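Taurine:2-oxoglutarate aminotransferase (Bifidobacterium kashiwanohense PV20-2, PDB 6JIX) probably transfers the amino group of taurine to 2-oxoglutarate as a pyridoxal 5'-phosphate-dependent class-III aminotransferase. Local coordinates at residues 158-161 and 162-165; 57-60 and 61-65; 337-340 and 341-345. One frame throughout, in Å; residues are numbered along the deposited sequence.

Interaction 1: 158-161 and 162-165; sequences RRFA and TELG
Arg159 and Glu163 face each other four residues apart on the short, weakly bonded helix 159-162 and the loop that leaves it, an i to i+4 salt bridge laid over a single helical turn. The ionic contact runs from Arg159 NH1 to Glu163 OE2 at 3.1 Å. The carboxylate oxygen lies at the edge of the guanidinium, in its plane, whereas the nitrogen meets OE2 from above the carboxylate, the two planes standing 73° apart. The chain bends at chi3 (65°), which sets the direction of the guanidinium; Arg159 CD itself passes 3.4 Å from Glu163 OE2. The other guanidinium nitrogens are held elsewhere: NE by the carbonyl of Ser154 and NH2 by that of Gly155, so three partners would hold its plane. With an alanine in place of Glu163 the carboxylate is gone, and Arg159 NH1 would probably lose its acidic mate, the guanidinium then being held through NE and NH2.

The aromatic contacts are looser. Phe160 and Glu163 run side by side, ring and carboxylate planes only 19° apart, with CD1 4.0 Å from OE1; Phe160 CE1 also covers one face of the Arg159 guanidinium.

Backbone bonds close the turn. Glu163 N donates to Arg159 O at 3.0 Å and, weakly, to Phe160 O. Around this turn, Thr162 OG1 bonds to Ser151 OG on helix 148-153, and Ala161 packs on Gln309 of the second subunit. The last bond is a 3-10-like step, Leu164 N to Ala161 O at 2.9 Å, while Leu164 CB lies 3.3 Å from that same oxygen.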
# COMPACT_ATOMS: atom_id res chain seq x y z
N ARG A 158 13.14 -5.15 -12.50
CA ARG A 158 12.93 -4.95 -11.07
C ARG A 158 12.27 -6.15 -10.40
O ARG A 158 12.26 -6.23 -9.17
CB ARG A 158 12.10 -3.68 -10.85
CG ARG A 158 12.87 -2.40 -11.19
CD ARG A 158 12.03 -1.18 -10.91
NE ARG A 158 11.11 -0.92 -12.00
CZ ARG A 158 10.33 0.15 -12.07
NH1 ARG A 158 10.35 1.05 -11.10
NH2 ARG A 158 9.54 0.33 -13.12
N ARG A 159 11.71 -7.07 -11.20
CA ARG A 159 11.18 -8.34 -10.71
C ARG A 159 12.28 -9.31 -10.23
O ARG A 159 12.00 -10.16 -9.38
CB ARG A 159 10.34 -8.99 -11.82
CG ARG A 159 10.38 -10.51 -11.84
CD ARG A 159 9.27 -11.06 -12.70
NE ARG A 159 9.45 -10.66 -14.08
CZ ARG A 159 10.22 -11.31 -14.95
NH1 ARG A 159 10.85 -12.41 -14.58
NH2 ARG A 159 10.34 -10.88 -16.20
N PHE A 160 13.52 -9.19 -10.75
CA PHE A 160 14.55 -10.18 -10.45
C PHE A 160 14.83 -10.25 -8.95
O PHE A 160 15.03 -11.35 -8.40
CB PHE A 160 15.83 -9.88 -11.25
CG PHE A 160 15.64 -9.85 -12.74
CD1 PHE A 160 14.44 -10.26 -13.33
CD2 PHE A 160 16.67 -9.41 -13.57
CE1 PHE A 160 14.26 -10.22 -14.73
CE2 PHE A 160 16.50 -9.37 -14.96
CZ PHE A 160 15.29 -9.76 -15.55
N ALA A 161 14.90 -9.10 -8.29
CA ALA A 161 15.09 -9.09 -6.84
C ALA A 161 13.94 -9.79 -6.14
O ALA A 161 14.16 -10.63 -5.26
CB ALA A 161 15.24 -7.66 -6.32
N THR A 162 12.70 -9.49 -6.53
CA THR A 162 11.57 -10.15 -5.90
C THR A 162 11.65 -11.66 -6.08
O THR A 162 11.12 -12.42 -5.25
CB THR A 162 10.24 -9.61 -6.44
OG1 THR A 162 10.15 -8.20 -6.18
CG2 THR A 162 9.08 -10.29 -5.74
N GLU A 163 12.28 -12.11 -7.16
CA GLU A 163 12.41 -13.52 -7.46
C GLU A 163 13.46 -14.23 -6.61
O GLU A 163 13.57 -15.45 -6.69
CB GLU A 163 12.72 -13.68 -8.95
CG GLU A 163 11.51 -13.40 -9.82
CD GLU A 163 11.73 -13.70 -11.30
OE1 GLU A 163 12.87 -13.57 -11.80
OE2 GLU A 163 10.74 -14.08 -11.96
N LEU A 164 14.21 -13.52 -5.77
CA LEU A 164 15.07 -14.19 -4.80
C LEU A 164 14.23 -15.10 -3.92
O LEU A 164 13.20 -14.70 -3.37
CB LEU A 164 15.83 -13.16 -3.97
CG LEU A 164 16.98 -12.44 -4.70
CD1 LEU A 164 17.38 -11.12 -4.05
CD2 LEU A 164 18.18 -13.35 -4.86
N GLY A 165 14.64 -16.36 -3.79
CA GLY A 165 13.79 -17.32 -3.15
C GLY A 165 12.83 -18.08 -4.06
O GLY A 165 12.19 -19.04 -3.59

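Interaction 2: 57-60 and 61-65; sequences VCSN and LGHEL
A type I beta turn from Ser59 to Gly62, in the buried loop between helices 54-57 and 66-78, brings Ser59 and His63 together beside the active-site region. The turn is closed by Gly62 N donating to Ser59 O at 3.0 Å; the donor stands well above the carbonyl plane, and the N-H...O angle is 143°. Overlapping its start, Asn60 N reaches back to Cys58 O at 2.7 Å, making Ser59 the centre of an inverse gamma turn, so the two tight turns share Ser59 and Asn60. Gly62 has a positive phi of 71°, which lets the chain swing out of the turn toward His63.

Between the side chains, the hydroxyl end of Ser59 meets the imidazole at CE1, OG lying 3.2 Å from that carbon in an oblique approach. Ser59 CB follows at 3.6 Å from His63 CE1. With chi1 at -57°, His63 CG lies opposite its carbonyl carbon and beside its backbone N, a setting that turns the ring back toward Ser59. His63 NE2 bonds to Asp51 OD2, which would help fix the ring's rotation; Asp51 belongs to a pocket occupied by glutamate.

The amide of Asn60 is held by residues beyond the turn, OD1 accepting from Arg260 NH2, and its side chain comes about 6 Å from that of Lys281, a pyridoxal 5'-phosphate-binding residue. Leu61 packs on Tyr330 and Tyr331 of helix 318-333. Beyond His63, Leu65 takes the N-cap position of helix 66-78. An inverse gamma turn overlapping a type I beta turn thus forms the link between helices 54-57 and 66-78, near the cofactor-binding lysine of this class-III aminotransferase.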
# COMPACT_ATOMS: atom_id res chain seq x y z
N VAL A 57 4.44 10.73 -13.14
CA VAL A 57 3.24 10.75 -13.97
C VAL A 57 2.01 10.57 -13.07
O VAL A 57 1.12 9.77 -13.37
CB VAL A 57 3.29 9.67 -15.08
CG1 VAL A 57 2.32 10.00 -16.18
CG2 VAL A 57 4.69 9.53 -15.65
N CYS A 58 1.96 11.31 -11.95
CA CYS A 58 0.85 11.18 -11.01
C CYS A 58 0.21 12.53 -10.66
O CYS A 58 -0.99 12.59 -10.40
CB CYS A 58 1.30 10.49 -9.72
SG CYS A 58 2.72 11.25 -8.90
N SER A 59 1.00 13.60 -10.65
CA SER A 59 0.48 14.92 -10.28
C SER A 59 -0.32 15.52 -11.44
O SER A 59 -0.01 16.58 -11.98
CB SER A 59 1.62 15.82 -9.84
OG SER A 59 2.28 15.26 -8.70
N ASN A 60 -1.44 14.86 -11.75
CA ASN A 60 -2.15 15.12 -12.99
C ASN A 60 -2.72 16.54 -13.05
O ASN A 60 -2.84 17.12 -14.14
CB ASN A 60 -3.27 14.08 -13.16
CG ASN A 60 -2.76 12.79 -13.81
OD1 ASN A 60 -1.57 12.51 -13.84
ND2 ASN A 60 -3.69 11.99 -14.33
N LEU A 61 -3.13 17.10 -11.91
CA LEU A 61 -3.68 18.45 -11.85
C LEU A 61 -2.68 19.46 -11.29
O LEU A 61 -3.09 20.47 -10.69
CB LEU A 61 -4.96 18.47 -11.02
CG LEU A 61 -6.10 17.66 -11.65
CD1 LEU A 61 -7.33 17.68 -10.77
CD2 LEU A 61 -6.40 18.23 -13.03
N GLY A 62 -1.38 19.23 -11.49
CA GLY A 62 -0.39 20.10 -10.92
C GLY A 62 -0.31 19.90 -9.41
O GLY A 62 -0.82 18.94 -8.84
N HIS A 63 0.35 20.86 -8.76
CA HIS A 63 0.57 20.82 -7.33
C HIS A 63 -0.25 21.89 -6.62
O HIS A 63 -0.50 22.98 -7.15
CB HIS A 63 2.07 21.00 -7.04
CG HIS A 63 2.92 19.96 -7.71
ND1 HIS A 63 2.98 18.65 -7.28
CD2 HIS A 63 3.71 20.04 -8.80
CE1 HIS A 63 3.81 17.97 -8.05
NE2 HIS A 63 4.27 18.79 -8.99
N GLU A 64 -0.71 21.56 -5.41
CA GLU A 64 -1.41 22.50 -4.54
C GLU A 64 -2.67 23.06 -5.19
O GLU A 64 -3.14 24.15 -4.82
CB GLU A 64 -0.49 23.64 -4.09
CG GLU A 64 0.60 23.19 -3.15
CD GLU A 64 0.08 22.90 -1.77
OE1 GLU A 64 -0.18 23.88 -1.05
OE2 GLU A 64 -0.07 21.72 -1.39
N LEU A 65 -3.24 22.34 -6.14
CA LEU A 65 -4.50 22.74 -6.72
C LEU A 65 -5.49 23.03 -5.61
O LEU A 65 -5.81 22.13 -4.83
CB LEU A 65 -5.04 21.64 -7.63
CG LEU A 65 -6.26 22.10 -8.42
CD1 LEU A 65 -5.81 22.65 -9.75
CD2 LEU A 65 -7.23 20.95 -8.59

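Interaction 3: 337-340 and 341-345; sequences CAHV and KEMEG
His339 CG lies anti to the backbone N (chi1 174°), and Met343, with chi1 -63° and chi2 -60°, curls its thioether back toward the imidazole one turn earlier. The two side chains meet at a slant. Met343 CG sits over one face of the ring in a CH-pi contact, 3.7 Å from the centroid and displaced toward the rim, closest to NE2. The sulfur follows as a Met-aromatic contact: SD is 4.3 Å from the centroid and approaches obliquely, while Met343 CE reaches 3.7 Å from His339 CE1.

Both nitrogens of the ring are engaged. NE2 is bonded to the carbonyl of Ile424, and a water in the ring plane lies by ND1 and bonds weakly to Glu342 OE1. Together these partners would keep the imidazole from flipping.

These residues lie in the early turns of helix 336-357, where the i to i+4 ladder is regular: Lys341 N to Cys337 O, Glu342 N to Ala338 O, Met343 N to His339 O at 2.9 Å and Glu344 N to Val340 O at 2.7 Å. On its buried side Val340 and Met343 both pack on Leu369, Val340 also touching Leu422.

Another face carries an i to i+3 salt bridge. Bends at chi2 and chi4 lead Lys341 NZ to 2.8 Å from Glu344 OE2, which it meets from above the carboxylate plane, while Glu344 OE1 accepts from the backbone N of Gly368.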
# COMPACT_ATOMS: atom_id res chain seq x y z
N CYS A 337 -9.95 16.51 -20.04
CA CYS A 337 -9.65 15.67 -21.20
C CYS A 337 -9.59 16.50 -22.48
O CYS A 337 -8.65 16.37 -23.27
CB CYS A 337 -10.69 14.55 -21.33
SG CYS A 337 -10.46 13.24 -20.13
N ALA A 338 -10.60 17.35 -22.69
CA ALA A 338 -10.61 18.16 -23.91
C ALA A 338 -9.39 19.07 -23.97
O ALA A 338 -8.80 19.27 -25.03
CB ALA A 338 -11.90 18.97 -23.99
N HIS A 339 -9.01 19.63 -22.82
CA HIS A 339 -7.81 20.46 -22.79
C HIS A 339 -6.56 19.63 -23.08
O HIS A 339 -5.60 20.14 -23.68
CB HIS A 339 -7.67 21.17 -21.45
CG HIS A 339 -6.39 21.93 -21.31
ND1 HIS A 339 -6.16 23.11 -21.98
CD2 HIS A 339 -5.26 21.65 -20.62
CE1 HIS A 339 -4.94 23.54 -21.70
NE2 HIS A 339 -4.38 22.68 -20.87
N VAL A 340 -6.54 18.38 -22.62
CA VAL A 340 -5.39 17.52 -22.87
C VAL A 340 -5.28 17.23 -24.36
O VAL A 340 -4.19 17.32 -24.95
CB VAL A 340 -5.47 16.23 -22.03
CG1 VAL A 340 -4.35 15.24 -22.42
CG2 VAL A 340 -5.37 16.55 -20.57
N LYS A 341 -6.40 16.87 -25.01
CA LYS A 341 -6.38 16.66 -26.46
C LYS A 341 -5.81 17.87 -27.19
O LYS A 341 -4.94 17.73 -28.07
CB LYS A 341 -7.78 16.35 -26.99
CG LYS A 341 -7.78 15.56 -28.32
CD LYS A 341 -7.39 14.09 -28.09
CE LYS A 341 -7.28 13.28 -29.40
NZ LYS A 341 -6.33 13.83 -30.41
N GLU A 342 -6.24 19.08 -26.81
CA GLU A 342 -5.73 20.27 -27.48
C GLU A 342 -4.25 20.51 -27.16
O GLU A 342 -3.50 20.99 -28.01
CB GLU A 342 -6.60 21.47 -27.11
CG GLU A 342 -5.90 22.80 -27.14
CD GLU A 342 -6.78 23.91 -26.58
OE1 GLU A 342 -7.96 23.61 -26.30
OE2 GLU A 342 -6.28 25.05 -26.42
N MET A 343 -3.81 20.22 -25.93
CA MET A 343 -2.37 20.28 -25.68
C MET A 343 -1.63 19.17 -26.42
O MET A 343 -0.44 19.33 -26.75
CB MET A 343 -2.05 20.22 -24.19
CG MET A 343 -2.60 21.37 -23.39
SD MET A 343 -2.02 23.02 -23.88
CE MET A 343 -3.33 23.51 -25.02
N GLU A 344 -2.29 18.04 -26.69
CA GLU A 344 -1.66 17.02 -27.52
C GLU A 344 -1.25 17.61 -28.85
O GLU A 344 -0.18 17.29 -29.39
CB GLU A 344 -2.59 15.82 -27.73
CG GLU A 344 -2.00 14.78 -28.68
CD GLU A 344 -2.98 13.69 -29.05
OE1 GLU A 344 -3.19 12.76 -28.25
OE2 GLU A 344 -3.56 13.75 -30.16
N GLY A 345 -2.09 18.50 -29.39
CA GLY A 345 -1.86 19.18 -30.65
C GLY A 345 -0.64 20.07 -30.66
O GLY A 345 -0.23 20.53 -31.73
O HOH W 1 -7.84 23.77 -23.76

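The three contacts follow one another along the chain in the order interaction 2, interaction 1, interaction 3, and none touches another. Interactions 1 and 2 lie on opposite sides of the chain's centre, their own centres 32 Å apart, yet their nearest atoms come within about 11 Å and both touch the second subunit. Each also lies near a ligand: the side chain of Arg158 is about 6 Å from a bound pyridoxal 5'-phosphate, and that of His63 about 7 Å from a bound glutamate. Residues 337-345 lie away from the annotated sites; their centre is 16 Å from that of interaction 2, and Leu422 connects the two by packing on Val340 and sharing a backbone bond with Asn60.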